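Local coordinates for protein M157 (PDB 2NYK) that probably serves as the MHC class I-like ligand through which mouse cytomegalovirus engages Ly49 receptors on natural killer cells, at residues A[10-15]-A[160-165]; A[45-50]-A[61-66]. The protein carries 1 engineered substitution. All blocks are in the same frame, centred on the assembly; numbering follows the deposited sequence.

Contact 1: A[10-15]-A[160-165]; sequences YIVNMD and IKNRWR
The guanidinium of Arg-165 lies flat against Asp-15, whose CB sits 3.4 Å above the guanidinium plane, over its centre. Val-12 comes at the edge instead, its CG1 in the plane and 3.6 Å from NH2 of Arg-165. Asp-15 thus meets the arginine with its methylene, while its carboxylate stands off: OD2 of Asp-15 is 4.4 Å from NH2 of Arg-165 and far off the guanidinium plane, so the attraction is one of charge alone. Water 1 closes that gap, donating to OD2 of Asp-15 at 2.6 Å and accepting from NH2 of Arg-165 at 2.9 Å. With its CG anti to the backbone N (chi1 171°), Arg-165 reaches out from its own helix, then bends at chi3 (65°) to lay its flat end over Asp-15; on the way CD of Arg-165 passes 3.2 Å from O of Asp-15. The guanidinium has further partners: NE forms a salt bridge with Asp-16 OD1, and NH1 is hydrogen-bonded to Gln-169. These bonds, with the water, limit how the group can turn. Asp-16 also accepts from ND2 of Asn-162 through OD2, so one carboxylate holds two side chains of segment 160-165. ND2 of Asn-162 also lies 3.6 Å from CG1 of Val-12, which therefore touches both Asn-162 and Arg-165. The two helical segments run nearly perpendicular, 99° apart, with their axes 10.2 Å from each other; the long side chain of Arg-165 does most of the bridging, with Asn-162 and Val-12 beside it. Helix 9-18 thus lies across helix 157-173, just ahead of strand 21-30; Lys-161 NZ bonds to the carbonyls of Asp-16 and Phe-19, while Trp-164 faces the other way, onto strands 21-30 and 46-51.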
loop_
_atom_site.group_PDB
_atom_site.type_symbol
_atom_site.label_atom_id
_atom_site.label_comp_id
_atom_site.label_asym_id
_atom_site.label_seq_id
_atom_site.Cartn_x
_atom_site.Cartn_y
_atom_site.Cartn_z
ATOM N N TYR A 10 -7.391 2.436 -28.833
ATOM C CA TYR A 10 -6.894 1.131 -29.259
ATOM C C TYR A 10 -5.651 0.669 -28.474
ATOM O O TYR A 10 -5.616 -0.447 -27.949
ATOM C CB TYR A 10 -6.615 1.180 -30.770
ATOM C CG TYR A 10 -5.708 0.102 -31.302
ATOM C CD1 TYR A 10 -6.017 -1.243 -31.124
ATOM C CD2 TYR A 10 -4.551 0.431 -32.009
ATOM C CE1 TYR A 10 -5.193 -2.238 -31.622
ATOM C CE2 TYR A 10 -3.720 -0.553 -32.508
ATOM C CZ TYR A 10 -4.046 -1.891 -32.308
ATOM O OH TYR A 10 -3.235 -2.890 -32.810
ATOM N N ILE A 11 -4.645 1.536 -28.405
ATOM C CA ILE A 11 -3.401 1.232 -27.700
ATOM C C ILE A 11 -3.608 1.138 -26.181
ATOM O O ILE A 11 -3.024 0.271 -25.532
ATOM C CB ILE A 11 -2.277 2.243 -28.057
ATOM C CG1 ILE A 11 -1.986 2.203 -29.568
ATOM C CG2 ILE A 11 -1.009 1.971 -27.244
ATOM C CD1 ILE A 11 -1.072 3.330 -30.068
ATOM N N VAL A 12 -4.442 2.020 -25.627
ATOM C CA VAL A 12 -4.769 1.990 -24.199
ATOM C C VAL A 12 -5.326 0.613 -23.824
ATOM O O VAL A 12 -4.956 0.055 -22.788
ATOM C CB VAL A 12 -5.764 3.127 -23.799
ATOM C CG1 VAL A 12 -6.205 3.000 -22.333
ATOM C CG2 VAL A 12 -5.138 4.506 -24.038
ATOM N N ASN A 13 -6.180 0.064 -24.691
ATOM C CA ASN A 13 -6.812 -1.240 -24.471
ATOM C C ASN A 13 -5.792 -2.370 -24.353
ATOM O O ASN A 13 -5.850 -3.194 -23.436
ATOM C CB ASN A 13 -7.821 -1.554 -25.586
ATOM C CG ASN A 13 -9.144 -0.805 -25.427
ATOM O OD1 ASN A 13 -9.917 -0.685 -26.389
ATOM N ND2 ASN A 13 -9.418 -0.311 -24.225
ATOM N N MET A 14 -4.855 -2.391 -25.287
ATOM C CA MET A 14 -3.815 -3.392 -25.288
ATOM C C MET A 14 -2.921 -3.278 -24.071
ATOM O O MET A 14 -2.525 -4.293 -23.515
ATOM C CB MET A 14 -2.977 -3.284 -26.553
ATOM C CG MET A 14 -3.742 -3.689 -27.790
ATOM S SD MET A 14 -2.570 -4.096 -29.061
ATOM C CE MET A 14 -3.656 -5.038 -30.189
ATOM N N ASP A 15 -2.583 -2.050 -23.690
ATOM C CA ASP A 15 -1.776 -1.798 -22.495
ATOM C C ASP A 15 -2.507 -2.140 -21.192
ATOM O O ASP A 15 -1.889 -2.610 -20.231
ATOM C CB ASP A 15 -1.287 -0.346 -22.470
ATOM C CG ASP A 15 -0.321 -0.032 -23.604
ATOM O OD1 ASP A 15 0.365 -0.958 -24.100
ATOM O OD2 ASP A 15 -0.255 1.148 -24.007
ATOM N N ILE A 160 -11.313 -1.651 -13.830
ATOM C CA ILE A 160 -10.320 -1.419 -12.760
ATOM C C ILE A 160 -8.919 -1.190 -13.319
ATOM O O ILE A 160 -8.258 -0.210 -12.972
ATOM C CB ILE A 160 -10.329 -2.564 -11.716
ATOM C CG1 ILE A 160 -11.727 -2.681 -11.046
ATOM C CG2 ILE A 160 -9.293 -2.298 -10.641
ATOM C CD1 ILE A 160 -11.951 -4.014 -10.257
ATOM N N LYS A 161 -8.467 -2.091 -14.187
ATOM C CA LYS A 161 -7.164 -1.962 -14.843
ATOM C C LYS A 161 -7.059 -0.669 -15.635
ATOM O O LYS A 161 -6.065 0.045 -15.533
ATOM C CB LYS A 161 -6.901 -3.173 -15.747
ATOM C CG LYS A 161 -6.773 -4.506 -14.992
ATOM C CD LYS A 161 -6.147 -5.606 -15.859
ATOM C CE LYS A 161 -4.610 -5.543 -15.841
ATOM N NZ LYS A 161 -4.054 -6.511 -16.845
ATOM N N ASN A 162 -8.113 -0.333 -16.371
ATOM C CA ASN A 162 -8.138 0.919 -17.144
ATOM C C ASN A 162 -7.995 2.146 -16.239
ATOM O O ASN A 162 -7.244 3.070 -16.532
ATOM C CB ASN A 162 -9.401 1.011 -18.007
ATOM C CG ASN A 162 -9.525 2.352 -18.731
ATOM O OD1 ASN A 162 -10.236 3.247 -18.272
ATOM N ND2 ASN A 162 -8.832 2.490 -19.860
ATOM N N ARG A 163 -8.705 2.111 -15.118
ATOM C CA ARG A 163 -8.685 3.193 -14.124
ATOM C C ARG A 163 -7.350 3.337 -13.393
ATOM O O ARG A 163 -6.921 4.464 -13.097
ATOM C CB ARG A 163 -9.798 2.976 -13.091
ATOM C CG ARG A 163 -11.145 3.373 -13.562
ATOM C CD ARG A 163 -12.287 2.765 -12.703
ATOM N NE ARG A 163 -12.220 3.145 -11.294
ATOM C CZ ARG A 163 -12.172 4.398 -10.854
ATOM N NH1 ARG A 163 -12.173 5.416 -11.710
ATOM N NH2 ARG A 163 -12.120 4.641 -9.551
ATOM N N TRP A 164 -6.690 2.211 -13.115
ATOM C CA TRP A 164 -5.502 2.202 -12.244
ATOM C C TRP A 164 -4.144 2.017 -12.899
ATOM O O TRP A 164 -3.127 2.338 -12.287
ATOM C CB TRP A 164 -5.669 1.147 -11.142
ATOM C CG TRP A 164 -6.713 1.592 -10.140
ATOM C CD1 TRP A 164 -8.071 1.399 -10.204
ATOM C CD2 TRP A 164 -6.461 2.303 -8.934
ATOM N NE1 TRP A 164 -8.676 1.957 -9.103
ATOM C CE2 TRP A 164 -7.702 2.527 -8.314
ATOM C CE3 TRP A 164 -5.292 2.773 -8.315
ATOM C CZ2 TRP A 164 -7.810 3.200 -7.087
ATOM C CZ3 TRP A 164 -5.406 3.458 -7.122
ATOM C CH2 TRP A 164 -6.650 3.664 -6.521
ATOM N N ARG A 165 -4.108 1.485 -14.117
ATOM C CA ARG A 165 -2.835 1.179 -14.755
ATOM C C ARG A 165 -1.812 2.320 -14.676
ATOM O O ARG A 165 -0.709 2.116 -14.222
ATOM C CB ARG A 165 -3.023 0.762 -16.215
ATOM C CG ARG A 165 -1.705 0.650 -16.929
ATOM C CD ARG A 165 -1.829 -0.069 -18.265
ATOM N NE ARG A 165 -2.641 0.651 -19.242
ATOM C CZ ARG A 165 -2.230 1.705 -19.955
ATOM N NH1 ARG A 165 -1.010 2.193 -19.793
ATOM N NH2 ARG A 165 -3.046 2.257 -20.854
HETATM O O HOH W 1 -1.258 3.269 -22.876
#

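Contact 2: A[45-50]-A[61-66]; sequences RPVVVW and KICPDV
Val-47, which touches SG of Cys-63 with its side chain, is held through its backbone by hydrogen bonds to Ile-39 and to Cys-60. Cys-60 is tied to both sides of the contact, through its backbone to Val-47 and through the disulfide to Cys-63. Across the contact SG of Cys-63 rests on the valine, 3.7 Å from CB and 3.9 Å from CG2 of Val-47. A second apolar touch lies at the far end of the segments. CG1 of Val-66, anti to the backbone N (chi1 -177°), is thereby carried to the edge of the Trp-50 indole, in the plane of the ring and 3.6 Å from CH2 of Trp-50. The valine side chain stands roughly perpendicular to that of the tryptophan. Arg-37 makes a cation-pi contact with this indole and Tyr-73 meets it with the ring planes at about 70°; Tyr-73 also touches Val-66. Between the two touches the chains run roughly alongside each other, 27° apart in direction. A classic beta bulge places Val-47 and Val-48 together opposite Ile-39, where the strand changes direction. Trp-164 of helix 157-173 packs on Val-47, Val-48, Cys-63 and Pro-64, joining both segments from the helix side. The contact thus lays the loop between strand 58-59 and helix 71-90 over strand 46-51, near the edge of the seven-stranded antiparallel sheet.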
loop_
_atom_site.group_PDB
_atom_site.type_symbol
_atom_site.label_atom_id
_atom_site.label_comp_id
_atom_site.label_asym_id
_atom_site.label_seq_id
_atom_site.Cartn_x
_atom_site.Cartn_y
_atom_site.Cartn_z
ATOM N N ARG A 45 1.826 0.155 0.498
ATOM C CA ARG A 45 1.016 0.875 1.483
ATOM C C ARG A 45 -0.282 1.322 0.828
ATOM O O ARG A 45 -0.372 1.364 -0.391
ATOM C CB ARG A 45 1.761 2.131 1.981
ATOM C CG ARG A 45 3.287 1.989 2.105
ATOM C CD ARG A 45 3.756 1.033 3.209
ATOM N NE ARG A 45 3.256 1.412 4.539
ATOM C CZ ARG A 45 3.827 2.275 5.393
ATOM N NH1 ARG A 45 4.967 2.923 5.111
ATOM N NH2 ARG A 45 3.229 2.504 6.564
ATOM N N PRO A 46 -1.310 1.624 1.631
ATOM C CA PRO A 46 -2.549 2.084 1.050
ATOM C C PRO A 46 -2.423 3.405 0.308
ATOM O O PRO A 46 -1.701 4.320 0.729
ATOM C CB PRO A 46 -3.477 2.243 2.257
ATOM C CG PRO A 46 -2.928 1.226 3.271
ATOM C CD PRO A 46 -1.427 1.416 3.091
ATOM N N VAL A 47 -3.142 3.491 -0.792
ATOM C CA VAL A 47 -3.159 4.733 -1.590
ATOM C C VAL A 47 -4.540 5.423 -1.537
ATOM O O VAL A 47 -4.716 6.552 -2.032
ATOM C CB VAL A 47 -2.713 4.468 -3.043
ATOM C CG1 VAL A 47 -1.214 4.101 -3.071
ATOM C CG2 VAL A 47 -3.557 3.396 -3.682
ATOM N N VAL A 48 -5.502 4.734 -0.923
ATOM C CA VAL A 48 -6.857 5.276 -0.687
ATOM C C VAL A 48 -7.327 4.791 0.674
ATOM O O VAL A 48 -7.309 3.575 0.946
ATOM C CB VAL A 48 -7.893 4.791 -1.764
ATOM C CG1 VAL A 48 -9.289 5.444 -1.487
ATOM C CG2 VAL A 48 -7.440 5.140 -3.168
ATOM N N VAL A 49 -7.730 5.728 1.540
ATOM C CA VAL A 49 -8.132 5.409 2.915
ATOM C C VAL A 49 -9.466 6.092 3.274
ATOM O O VAL A 49 -9.583 7.309 3.132
ATOM C CB VAL A 49 -7.063 5.857 3.955
ATOM C CG1 VAL A 49 -7.545 5.583 5.385
ATOM C CG2 VAL A 49 -5.711 5.139 3.710
ATOM N N TRP A 50 -10.447 5.299 3.721
ATOM C CA TRP A 50 -11.708 5.824 4.272
ATOM C C TRP A 50 -11.710 5.564 5.763
ATOM O O TRP A 50 -11.857 4.417 6.191
ATOM C CB TRP A 50 -12.919 5.098 3.692
ATOM C CG TRP A 50 -13.375 5.527 2.362
ATOM C CD1 TRP A 50 -14.280 6.507 2.094
ATOM C CD2 TRP A 50 -13.017 4.947 1.094
ATOM N NE1 TRP A 50 -14.485 6.599 0.747
ATOM C CE2 TRP A 50 -13.725 5.653 0.105
ATOM C CE3 TRP A 50 -12.144 3.915 0.700
ATOM C CZ2 TRP A 50 -13.591 5.368 -1.268
ATOM C CZ3 TRP A 50 -12.029 3.619 -0.656
ATOM C CH2 TRP A 50 -12.741 4.348 -1.626
ATOM N N LYS A 61 -2.605 11.655 -4.721
ATOM C CA LYS A 61 -2.689 12.687 -5.762
ATOM C C LYS A 61 -2.633 12.141 -7.176
ATOM O O LYS A 61 -3.162 12.764 -8.077
ATOM C CB LYS A 61 -1.584 13.754 -5.580
ATOM C CG LYS A 61 -1.634 14.496 -4.246
ATOM C CD LYS A 61 -2.933 15.275 -4.051
ATOM C CE LYS A 61 -2.987 15.977 -2.691
ATOM N NZ LYS A 61 -1.722 16.739 -2.375
ATOM N N ILE A 62 -1.945 11.014 -7.385
ATOM C CA ILE A 62 -1.857 10.447 -8.733
ATOM C C ILE A 62 -2.839 9.290 -8.913
ATOM O O ILE A 62 -2.757 8.537 -9.892
ATOM C CB ILE A 62 -0.410 9.985 -9.094
ATOM C CG1 ILE A 62 0.078 8.903 -8.114
ATOM C CG2 ILE A 62 0.549 11.191 -9.140
ATOM C CD1 ILE A 62 1.454 8.351 -8.448
ATOM N N CYS A 63 -3.738 9.136 -7.941
ATOM C CA CYS A 63 -4.776 8.103 -7.978
ATOM C C CYS A 63 -5.997 8.594 -8.772
ATOM O O CYS A 63 -6.250 9.795 -8.836
ATOM C CB CYS A 63 -5.209 7.708 -6.554
ATOM S SG CYS A 63 -3.996 6.688 -5.677
ATOM N N PRO A 64 -6.751 7.659 -9.392
ATOM C CA PRO A 64 -7.986 8.078 -10.035
ATOM C C PRO A 64 -8.996 8.512 -8.973
ATOM O O PRO A 64 -8.882 8.116 -7.808
ATOM C CB PRO A 64 -8.458 6.804 -10.749
ATOM C CG PRO A 64 -7.888 5.690 -9.941
ATOM C CD PRO A 64 -6.522 6.202 -9.543
ATOM N N ASP A 65 -9.965 9.331 -9.345
ATOM C CA ASP A 65 -10.979 9.688 -8.354
ATOM C C ASP A 65 -11.829 8.459 -8.070
ATOM O O ASP A 65 -12.149 7.702 -8.976
ATOM C CB ASP A 65 -11.855 10.847 -8.824
ATOM C CG ASP A 65 -12.882 11.252 -7.772
ATOM O OD1 ASP A 65 -12.462 11.590 -6.636
ATOM O OD2 ASP A 65 -14.099 11.200 -8.072
ATOM N N VAL A 66 -12.161 8.243 -6.803
ATOM C CA VAL A 66 -13.046 7.143 -6.424
ATOM C C VAL A 66 -14.306 7.735 -5.799
ATOM O O VAL A 66 -14.306 8.156 -4.626
ATOM C CB VAL A 66 -12.342 6.107 -5.481
ATOM C CG1 VAL A 66 -13.280 4.932 -5.160
ATOM C CG2 VAL A 66 -11.028 5.597 -6.112
#

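In the fold
Contacts 1 and 2 lie with their centres about 18 Å apart, at different depths of the MHC class I-like platform. Contact 2 is buried on the sheet side and joins strand 46-51 to the loop before helix 71-90; contact 1 is at the surface, where helix 9-18 crosses helix 157-173. Along the chain the segments come in the order 10-15, 45-50, 61-66, 160-165, so contact 2 is nested within the long loop closed by contact 1. Helix 157-173 connects them: NH2 of Arg-163 probably hydrogen-bonds to O of Asp-65 at 3.1 Å. Outward from the sheet follow loop, platform helix and N-terminal helix, which ties the start of the chain to the platform.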